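Local coordinates for protein HTH-type transcriptional regulator MmpR5 (Mycobacterium tuberculosis, PDB 4NB5) that represses transcription of its own gene and of MmpS-MmpL transport systems by binding directly to their promoter regions as a homodimer of the MarR type, at residues G37-L40 against G41-V45; F93-R96 against P97-A101; G126-P129 against P130-R134. One frame throughout, in Å; residues are numbered along the deposited sequence. Where two conformers were deposited one is given.

Interaction 1. Residues G37-L40 against G41-V45; sequences GRLL and GWLLV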
ATOM      1  N   GLY B  37       5.028  14.660  11.376  1.00  8.43           N
ATOM      2  CA  GLY B  37       6.057  14.086  12.224  1.00  8.19           C
ATOM      3  C   GLY B  37       5.647  14.037  13.688  1.00  8.53           C
ATOM      4  O   GLY B  37       5.863  13.035  14.369  1.00  7.39           O
ATOM      5  N   ARG B  38       5.072  15.135  14.175  1.00  8.56           N
ATOM      6  CA  ARG B  38       4.623  15.202  15.568  1.00  7.42           C
ATOM      7  C   ARG B  38       3.499  14.209  15.829  1.00  9.30           C
ATOM      8  O   ARG B  38       3.475  13.547  16.870  1.00  9.07           O
ATOM      9  CB  ARG B  38       4.181  16.627  15.922  1.00  9.66           C
ATOM     10  CG  ARG B  38       5.320  17.637  15.924  1.00 11.14           C
ATOM     11  CD  ARG B  38       4.804  19.064  16.123  1.00 11.10           C
ATOM     12  NE  ARG B  38       4.226  19.240  17.455  1.00 13.87           N
ATOM     13  CZ  ARG B  38       3.053  19.815  17.718  1.00 15.26           C
ATOM     14  NH1 ARG B  38       2.284  20.298  16.748  1.00 15.36           N
ATOM     15  NH2 ARG B  38       2.647  19.907  18.978  1.00 19.04           N
ATOM     16  N   LEU B  39       2.574  14.097  14.875  1.00  9.63           N
ATOM     17  CA  LEU B  39       1.482  13.132  14.970  1.00  6.58           C
ATOM     18  C   LEU B  39       1.989  11.688  15.023  1.00  8.34           C
ATOM     19  O   LEU B  39       1.530  10.893  15.851  1.00  9.28           O
ATOM     20  CB  LEU B  39       0.488  13.322  13.821  1.00  8.91           C
ATOM     21  CG  LEU B  39      -0.657  12.310  13.788  1.00 13.32           C
ATOM     22  CD1 LEU B  39      -1.423  12.302  15.099  1.00 15.08           C
ATOM     23  CD2 LEU B  39      -1.597  12.605  12.628  1.00 11.38           C
ATOM     24  N   LEU B  40       2.946  11.347  14.160  1.00  7.56           N
ATOM     25  CA  LEU B  40       3.521  10.011  14.188  1.00  8.71           C
ATOM     26  C   LEU B  40       4.223   9.780  15.523  1.00  7.91           C
ATOM     27  O   LEU B  40       4.065   8.736  16.145  1.00  6.98           O
ATOM     28  CB  LEU B  40       4.491   9.815  13.026  1.00  7.10           C
ATOM     29  CG  LEU B  40       5.184   8.449  12.962  1.00  7.08           C
ATOM     30  CD1 LEU B  40       4.179   7.310  12.934  1.00 11.43           C
ATOM     31  CD2 LEU B  40       6.106   8.363  11.761  1.00  6.83           C
ATOM     32  N   GLY B  41       4.997  10.764  15.969  1.00  9.06           N
ATOM     33  CA  GLY B  41       5.664  10.659  17.253  1.00  8.57           C
ATOM     34  C   GLY B  41       4.685  10.443  18.401  1.00  7.37           C
ATOM     35  O   GLY B  41       4.899   9.588  19.260  1.00  7.75           O
ATOM     36  N   TRP B  42       3.613  11.223  18.423  1.00  6.97           N
ATOM     37  CA  TRP B  42       2.595  11.076  19.449  1.00  9.90           C
ATOM     38  C   TRP B  42       1.996   9.664  19.440  1.00  9.83           C
ATOM     39  O   TRP B  42       1.835   9.043  20.487  1.00  9.23           O
ATOM     40  CB  TRP B  42       1.491  12.123  19.273  1.00  9.24           C
ATOM     41  CG  TRP B  42       0.449  12.068  20.352  1.00 10.41           C
ATOM     42  CD1 TRP B  42      -0.800  11.533  20.255  1.00 13.74           C
ATOM     43  CD2 TRP B  42       0.567  12.574  21.692  1.00 10.51           C
ATOM     44  NE1 TRP B  42      -1.469  11.673  21.449  1.00 12.67           N
ATOM     45  CE2 TRP B  42      -0.652  12.302  22.341  1.00  9.53           C
ATOM     46  CE3 TRP B  42       1.581  13.233  22.390  1.00 18.15           C
ATOM     47  CZ2 TRP B  42      -0.879  12.670  23.668  1.00 11.98           C
ATOM     48  CZ3 TRP B  42       1.349  13.591  23.713  1.00 18.93           C
ATOM     49  CH2 TRP B  42       0.129  13.304  24.335  1.00 14.19           C
ATOM     50  N   LEU B  43       1.677   9.142  18.260  1.00  9.96           N
ATOM     51  CA  LEU B  43       1.042   7.820  18.190  1.00  7.34           C
ATOM     52  C   LEU B  43       2.002   6.687  18.533  1.00  7.38           C
ATOM     53  O   LEU B  43       1.574   5.560  18.785  1.00  7.95           O
ATOM     54  CB  LEU B  43       0.403   7.602  16.813  1.00  7.86           C
ATOM     55  CG  LEU B  43      -0.833   8.465  16.562  1.00 10.86           C
ATOM     56  CD1 LEU B  43      -1.232   8.426  15.106  1.00 10.34           C
ATOM     57  CD2 LEU B  43      -2.004   8.010  17.434  1.00 11.25           C
ATOM     58  N   LEU B  44       3.297   6.986  18.559  1.00  6.89           N
ATOM     59  CA  LEU B  44       4.307   6.032  18.993  1.00  7.25           C
ATOM     60  C   LEU B  44       4.432   5.929  20.517  1.00  8.99           C
ATOM     61  O   LEU B  44       4.921   4.931  21.026  1.00 11.71           O
ATOM     62  CB  LEU B  44       5.667   6.419  18.410  1.00  5.86           C
ATOM     63  CG  LEU B  44       5.880   5.890  16.998  1.00  6.75           C
ATOM     64  CD1 LEU B  44       6.885   6.745  16.261  1.00  9.06           C
ATOM     65  CD2 LEU B  44       6.352   4.463  17.017  1.00 10.20           C
ATOM     66  N   VAL B  45       4.002   6.961  21.240  1.00  7.40           N
ATOM     67  CA  VAL B  45       4.226   6.997  22.685  1.00 10.65           C
ATOM     68  C   VAL B  45       2.969   7.197  23.519  1.00 10.25           C
ATOM     69  O   VAL B  45       3.022   7.062  24.735  1.00 11.08           O
ATOM     70  CB  VAL B  45       5.225   8.106  23.089  1.00  8.10           C
ATOM     71  CG1 VAL B  45       6.595   7.822  22.499  1.00 15.27           C
ATOM     72  CG2 VAL B  45       4.717   9.474  22.664  1.00 13.82           C
TER

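Interaction 2. Residues F93-R96 against P97-A101; sequences FRLR and PNAFA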
ATOM      1  N   PHE B  93      -7.650   7.126  15.621  1.00 17.37           N
ATOM      2  CA  PHE B  93      -6.473   6.659  14.899  1.00 12.99           C
ATOM      3  C   PHE B  93      -5.576   5.906  15.851  1.00 12.38           C
ATOM      4  O   PHE B  93      -5.605   6.117  17.066  1.00 14.77           O
ATOM      5  CB  PHE B  93      -5.689   7.821  14.287  1.00 12.26           C
ATOM      6  CG  PHE B  93      -6.459   8.599  13.273  1.00 13.57           C
ATOM      7  CD1 PHE B  93      -6.608   8.125  11.980  1.00 15.19           C
ATOM      8  CD2 PHE B  93      -7.052   9.800  13.615  1.00 21.86           C
ATOM      9  CE1 PHE B  93      -7.324   8.849  11.042  1.00 21.39           C
ATOM     10  CE2 PHE B  93      -7.772  10.522  12.687  1.00 22.34           C
ATOM     11  CZ  PHE B  93      -7.908  10.048  11.399  1.00 24.55           C
ATOM     12  N   ARG B  94      -4.762   5.043  15.264  1.00 12.60           N
ATOM     13  CA  ARG B  94      -3.854   4.233  16.027  1.00 11.93           C
ATOM     14  C   ARG B  94      -2.641   3.875  15.169  1.00 12.21           C
ATOM     15  O   ARG B  94      -2.756   3.709  14.002  1.00 13.17           O
ATOM     16  CB  ARG B  94      -4.576   2.956  16.287  1.00 17.28           C
ATOM     17  CG  ARG B  94      -4.196   2.197  17.434  1.00 24.91           C
ATOM     18  CD  ARG B  94      -4.695   0.799  17.165  1.00 24.43           C
ATOM     19  NE  ARG B  94      -3.457   0.243  17.316  1.00 34.98           N
ATOM     20  CZ  ARG B  94      -3.017  -0.235  18.424  1.00 34.83           C
ATOM     21  NH1 ARG B  94      -3.754  -0.391  19.460  1.00 64.86           N
ATOM     22  NH2 ARG B  94      -1.814  -0.567  18.420  1.00 55.18           N
ATOM     23  N   LEU B  95      -1.493   3.777  15.788  1.00 11.22           N
ATOM     24  CA  LEU B  95      -0.344   3.265  15.069  1.00  9.37           C
ATOM     25  C   LEU B  95      -0.632   1.833  14.666  1.00 10.73           C
ATOM     26  O   LEU B  95      -1.197   1.052  15.437  1.00 11.97           O
ATOM     27  CB  LEU B  95       0.894   3.307  15.957  1.00 11.92           C
ATOM     28  CG  LEU B  95       2.222   3.115  15.245  1.00 11.33           C
ATOM     29  CD1 LEU B  95       2.635   4.392  14.531  1.00 12.14           C
ATOM     30  CD2 LEU B  95       3.284   2.680  16.242  1.00 12.37           C
ATOM     31  N   ARG B  96      -0.242   1.468  13.456  1.00 13.06           N
ATOM     32  CA  ARG B  96      -0.474   0.113  12.991  0.53 11.15           C
ATOM     33  C   ARG B  96       0.434  -0.878  13.699  1.00 12.85           C
ATOM     34  O   ARG B  96       1.531  -0.537  14.129  1.00 12.19           O
ATOM     35  CB  ARG B  96      -0.268   0.025  11.480  0.53 16.28           C
ATOM     36  CG  ARG B  96      -1.563  -0.018  10.698  0.53 26.42           C
ATOM     37  CD  ARG B  96      -1.491  -1.050   9.592  0.53 29.68           C
ATOM     38  NE  ARG B  96      -1.019  -0.475   8.344  0.53 27.32           N
ATOM     39  CZ  ARG B  96      -0.548  -1.180   7.319  0.53 30.43           C
ATOM     40  NH1 ARG B  96      -0.452  -2.504   7.387  0.53 12.95           N
ATOM     41  NH2 ARG B  96      -0.149  -0.547   6.229  0.53 15.32           N
ATOM     42  N   PRO B  97      -0.030  -2.128  13.846  1.00 14.47           N
ATOM     43  CA  PRO B  97       0.900  -3.139  14.351  1.00 16.45           C
ATOM     44  C   PRO B  97       2.104  -3.216  13.412  1.00 11.06           C
ATOM     45  O   PRO B  97       1.915  -3.092  12.204  1.00 14.77           O
ATOM     46  CB  PRO B  97       0.093  -4.442  14.262  1.00 19.08           C
ATOM     47  CG  PRO B  97      -1.328  -4.032  14.120  1.00 29.63           C
ATOM     48  CD  PRO B  97      -1.327  -2.696  13.454  1.00 20.09           C
ATOM     49  N   ASN B  98       3.308  -3.390  13.944  1.00 12.01           N
ATOM     50  CA  ASN B  98       4.484  -3.524  13.098  1.00 12.11           C
ATOM     51  C   ASN B  98       4.553  -2.360  12.096  1.00 11.83           C
ATOM     52  O   ASN B  98       4.810  -2.565  10.906  1.00 11.45           O
ATOM     53  CB  ASN B  98       4.403  -4.868  12.364  1.00 14.36           C
ATOM     54  CG  ASN B  98       5.762  -5.498  12.123  1.00 31.70           C
ATOM     55  OD1 ASN B  98       6.725  -5.234  12.842  1.00 40.74           O
ATOM     56  ND2 ASN B  98       5.839  -6.354  11.107  1.00 34.21           N
ATOM     57  N   ALA B  99       4.341  -1.139  12.590  1.00 10.39           N
ATOM     58  CA  ALA B  99       4.118   0.027  11.729  1.00  9.32           C
ATOM     59  C   ALA B  99       5.235   0.322  10.739  1.00  9.48           C
ATOM     60  O   ALA B  99       4.971   0.698   9.601  1.00 10.73           O
ATOM     61  CB  ALA B  99       3.845   1.265  12.573  1.00  8.81           C
ATOM     62  N   PHE B 100       6.485   0.177  11.164  1.00  8.67           N
ATOM     63  CA  PHE B 100       7.584   0.529  10.280  1.00  8.27           C
ATOM     64  C   PHE B 100       7.849  -0.568   9.239  1.00  8.79           C
ATOM     65  O   PHE B 100       8.324  -0.286   8.138  1.00  9.65           O
ATOM     66  CB  PHE B 100       8.813   0.950  11.091  1.00 11.65           C
ATOM     67  CG  PHE B 100       8.686   2.345  11.619  1.00  9.75           C
ATOM     68  CD1 PHE B 100       7.873   2.598  12.710  1.00  9.14           C
ATOM     69  CD2 PHE B 100       9.299   3.411  10.988  1.00 11.37           C
ATOM     70  CE1 PHE B 100       7.707   3.888  13.183  1.00 11.46           C
ATOM     71  CE2 PHE B 100       9.136   4.702  11.458  1.00 13.66           C
ATOM     72  CZ  PHE B 100       8.337   4.935  12.561  1.00 10.47           C
ATOM     73  N   ALA B 101       7.483  -1.799   9.560  1.00  9.19           N
ATOM     74  CA  ALA B 101       7.508  -2.860   8.561  1.00 10.52           C
ATOM     75  C   ALA B 101       6.430  -2.577   7.527  1.00 11.04           C
ATOM     76  O   ALA B 101       6.651  -2.723   6.325  1.00 10.76           O
ATOM     77  CB  ALA B 101       7.288  -4.200   9.183  1.00 10.77           C
TER
HETATM   78  O   HOH W   1       0.374  -3.858   9.944  1.00 16.49           O

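Interaction 3. Residues G126-P129 against P130-R134; sequences GDAP and PQRSR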
ATOM      1  N   GLY B 126      13.158   6.414 -26.883  1.00 16.11           N
ATOM      2  CA  GLY B 126      13.390   5.342 -27.838  1.00 18.30           C
ATOM      3  C   GLY B 126      14.200   5.739 -29.063  1.00 20.23           C
ATOM      4  O   GLY B 126      14.993   4.940 -29.560  1.00 18.27           O
ATOM      5  N   ASP B 127      14.010   6.962 -29.556  1.00 16.89           N
ATOM      6  CA  ASP B 127      14.720   7.423 -30.753  1.00 12.43           C
ATOM      7  C   ASP B 127      15.964   8.252 -30.443  1.00 19.13           C
ATOM      8  O   ASP B 127      16.534   8.878 -31.337  1.00 17.78           O
ATOM      9  CB  ASP B 127      13.787   8.235 -31.658  1.00 17.30           C
ATOM     10  CG  ASP B 127      12.768   7.371 -32.376  1.00 26.19           C
ATOM     11  OD1 ASP B 127      13.056   6.178 -32.629  1.00 31.58           O
ATOM     12  OD2 ASP B 127      11.676   7.885 -32.688  1.00 41.09           O
ATOM     13  N   ALA B 128      16.367   8.273 -29.175  1.00 12.43           N
ATOM     14  CA  ALA B 128      17.593   8.941 -28.769  1.00 12.17           C
ATOM     15  C   ALA B 128      18.735   7.942 -28.767  1.00 11.05           C
ATOM     16  O   ALA B 128      18.497   6.735 -28.742  1.00 14.17           O
ATOM     17  CB  ALA B 128      17.433   9.546 -27.377  1.00 16.39           C
ATOM     18  N   PRO B 129      19.980   8.438 -28.771  1.00 12.76           N
ATOM     19  CA  PRO B 129      21.134   7.549 -28.630  1.00 11.27           C
ATOM     20  C   PRO B 129      21.038   6.788 -27.322  1.00 15.67           C
ATOM     21  O   PRO B 129      20.618   7.359 -26.312  1.00 14.00           O
ATOM     22  CB  PRO B 129      22.321   8.508 -28.599  1.00 14.91           C
ATOM     23  CG  PRO B 129      21.822   9.759 -29.202  1.00 24.70           C
ATOM     24  CD  PRO B 129      20.381   9.848 -28.864  1.00 16.64           C
ATOM     25  N   PRO B 130      21.412   5.506 -27.330  1.00 10.17           N
ATOM     26  CA  PRO B 130      21.257   4.727 -26.098  1.00 13.16           C
ATOM     27  C   PRO B 130      22.028   5.290 -24.895  1.00 14.34           C
ATOM     28  O   PRO B 130      21.613   5.036 -23.765  1.00 14.29           O
ATOM     29  CB  PRO B 130      21.758   3.324 -26.482  1.00 18.21           C
ATOM     30  CG  PRO B 130      22.350   3.443 -27.844  1.00 15.62           C
ATOM     31  CD  PRO B 130      21.843   4.690 -28.476  1.00 12.48           C
ATOM     32  N   GLN B 131      23.107   6.040 -25.118  1.00 13.88           N
ATOM     33  CA  GLN B 131      23.834   6.675 -24.019  1.00 15.54           C
ATOM     34  C   GLN B 131      22.926   7.595 -23.195  1.00 17.71           C
ATOM     35  O   GLN B 131      23.097   7.732 -21.976  1.00 17.31           O
ATOM     36  CB  GLN B 131      25.012   7.501 -24.542  1.00 17.38           C
ATOM     37  CG  GLN B 131      26.141   6.677 -25.152  1.00 18.31           C
ATOM     38  CD  GLN B 131      26.018   6.574 -26.657  1.00 25.45           C
ATOM     39  OE1 GLN B 131      24.915   6.536 -27.198  1.00 12.81           O
ATOM     40  NE2 GLN B 131      27.157   6.547 -27.345  1.00 28.49           N
ATOM     41  N   ARG B 132      21.966   8.232 -23.857  1.00 12.45           N
ATOM     42  CA  ARG B 132      21.103   9.199 -23.184  1.00 11.11           C
ATOM     43  C   ARG B 132      20.189   8.502 -22.183  1.00 11.29           C
ATOM     44  O   ARG B 132      19.747   9.112 -21.204  1.00 11.25           O
ATOM     45  CB  ARG B 132      20.262   9.982 -24.185  1.00 11.05           C
ATOM     46  CG  ARG B 132      19.561  11.183 -23.581  1.00  8.34           C
ATOM     47  CD  ARG B 132      18.840  12.024 -24.621  1.00 13.55           C
ATOM     48  NE  ARG B 132      17.845  12.899 -24.003  1.00 12.02           N
ATOM     49  CZ  ARG B 132      16.888  13.534 -24.666  1.00 15.04           C
ATOM     50  NH1 ARG B 132      16.803  13.427 -25.993  1.00 13.90           N
ATOM     51  NH2 ARG B 132      16.017  14.285 -24.007  1.00 15.05           N
ATOM     52  N   SER B 133      19.906   7.230 -22.430  1.00  8.32           N
ATOM     53  CA  SER B 133      19.002   6.447 -21.578  1.00  9.83           C
ATOM     54  C   SER B 133      19.705   5.713 -20.435  1.00 10.79           C
ATOM     55  O   SER B 133      19.050   5.024 -19.648  1.00 13.08           O
ATOM     56  CB  SER B 133      18.229   5.425 -22.419  1.00 13.88           C
ATOM     57  OG  SER B 133      17.143   6.027 -23.085  1.00 20.64           O
ATOM     58  N   ARG B 134      21.023   5.861 -20.328  1.00  9.21           N
ATOM     59  CA  ARG B 134      21.779   5.180 -19.290  1.00 10.13           C
ATOM     60  C   ARG B 134      21.244   5.465 -17.881  1.00 10.08           C
ATOM     61  O   ARG B 134      21.129   4.552 -17.070  1.00  9.87           O
ATOM     62  CB  ARG B 134      23.251   5.563 -19.345  1.00 11.88           C
ATOM     63  CG  ARG B 134      24.113   4.764 -18.392  1.00 19.28           C
ATOM     64  CD  ARG B 134      25.530   5.314 -18.330  1.00 24.49           C
ATOM     65  NE  ARG B 134      26.372   4.565 -17.398  1.00 64.91           N
ATOM     66  CZ  ARG B 134      27.607   4.916 -17.050  1.00 76.24           C
ATOM     67  NH1 ARG B 134      28.162   6.014 -17.549  1.00 68.43           N
ATOM     68  NH2 ARG B 134      28.290   4.167 -16.194  1.00 62.53           N
TER

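Interaction 1. Residues G37-L40 against G41-V45
L39 and L43, one helical turn apart, run side by side and point the same way, their CD1 methyls meeting at 3.9 Å. With L39 CG anti to the backbone N (chi1 177°) and L43 CG beside its own N, the two branches end next to each other. Next to this pair L40 and L44 cross at a slant, L40 CG lying 4.1 Å from L44 CD1. That same methyl also comes over the backbone, with L44 CD1 3.5 Å from L40 O. These four leucines form the close-packed, buried side of the contact. The backbone beneath them is alpha-helical: G41 N donates to G37 O at 2.9 Å, W42 N to R38 O and L43 N to L39 O. The next rung is slacker, L44 N to L40 O being a weak bond with an N-H...O angle of 130°. On the looser, partly exposed side stand R38 and W42. Between them only backbone and the W42 CB, 3.4 Å from R38 O, come together; the indole and guanidinium lead off to separate partners. W42 NE1 bonds Q51, and R38 NH2 bonds the carbonyl of L60. The stretch is the C-terminal part of helix 34-45 in a MarR-type winged helix-turn-helix domain. L39 packs on L56 of helix 53-59 and on A71 and L74 of helix 64-77, the two helices that make up most of the inferred helix-turn-helix, residues 53-76. L40 touches F27 of helix 16-28, and L40 and L44 both rest on L95 of strand 92-95, while L44 also meets M139 of the second subunit.

Interaction 2. Residues F93-R96 against P97-A101
P97 follows R96 directly, and its ring crosses the arginine side chain at about a right angle, P97 CD lying 3.9 Å from R96 CG. The arginine chain is bent at both chi2 and chi3. A water donates to P97 O at 2.8 Å; its weak link to R96 NH1 is doubtful, since the arginine was modelled in two conformers. N98 takes the N-cap position ahead of the helix without a capping bond from its side chain. Its left-handed helical backbone angles turn the chain from strand into helix. A99 then brings its methyl back against the strand end: A99 CB sits 3.6 Å from L95 CG, with both leucine methyls close by, and 3.3 Å from R96 O. A first torsion of -166° sets L95 CG beside its carbonyl carbon, and the branch point meets that methyl. F100 turns its ring to F79, the planes at about 45°, and its N bonds E138 of the second subunit. The turn thus leads from strand 92-95 of the wing into the long helix 99-124; just past the strand R96 pairs by backbone with F79, P97 packs on E81 of strand 80-83, and F93 rests on L56 of helix 53-59.

Interaction 3. Residues G126-P129 against P130-R134
A128 and R132 face each other across the turn, each with its CB directed at the other segment. The alanine methyl lies alongside the arginine chain, A128 CB being 4.0 Å from R132 CD and 4.2 Å from R132 NH1, and it meets the guanidinium obliquely. In R132 a chi1 of -168° places CG next to the carbonyl carbon, and the chain runs extended from CG to NE; its aliphatic part passes the alanine and carries the charged group well beyond the turn. There R132 NE bonds the carbonyl of V45 in the second subunit, and the side chain also packs on D47 of that subunit; this holds the extended arm at its far end, while the methyl of A128 touches it from within its own chain.

The second pairing is that of P129 with Q131. The glutamine is bent at chi2, which turns its amide back toward P129, two residues earlier, bringing Q131 OE1 to 3.5 Å from P129 CB. The two prolines also touch, P129 CB being 3.8 Å from P130 CD. A single backbone bond closes the turn: R132 N donates to P129 O at 2.9 Å, with an N-H...O angle of 148°. The donor stands above the carbonyl plane, 45° out of it, and R132 CB lies 3.4 Å from the same oxygen. Further on, S133 N bonds P130 O and R134 N bonds Q131 O, continuing the three-residue spacing. R134 NE makes a salt bridge to E138, one turn into the following helix.

Three successive i to i+3 backbone bonds, starting at P129 O, make overlapping tight turns that lead into helix 134-159 and, with helix 99-124 before them, form the tip of a helical hairpin in a MarR-type dimer.

Interactions 1 and 2 are direct neighbours, their centres 11 Å apart: L44 CD2 lies 3.6 Å from L95 CD2 and L40 CD1 lies 3.7 Å from L95 CD1, so the leucine that touches A99 at the start of helix 99-124 also packs on helix 34-45. Interaction 3 is remote, its centre 46 Å from that of interaction 1 and 43 Å from that of interaction 2, on the opposite side of the chain's centre. Dimerisation reconnects 37-45 with the region of interaction 3, since L43 O also bonds R135 of the second subunit. The bound 1,3-dihydroxypropan-2-yl octadecanoate lies near the first two, about 6 Å from the L40 side chain and about 8 Å from that of R96.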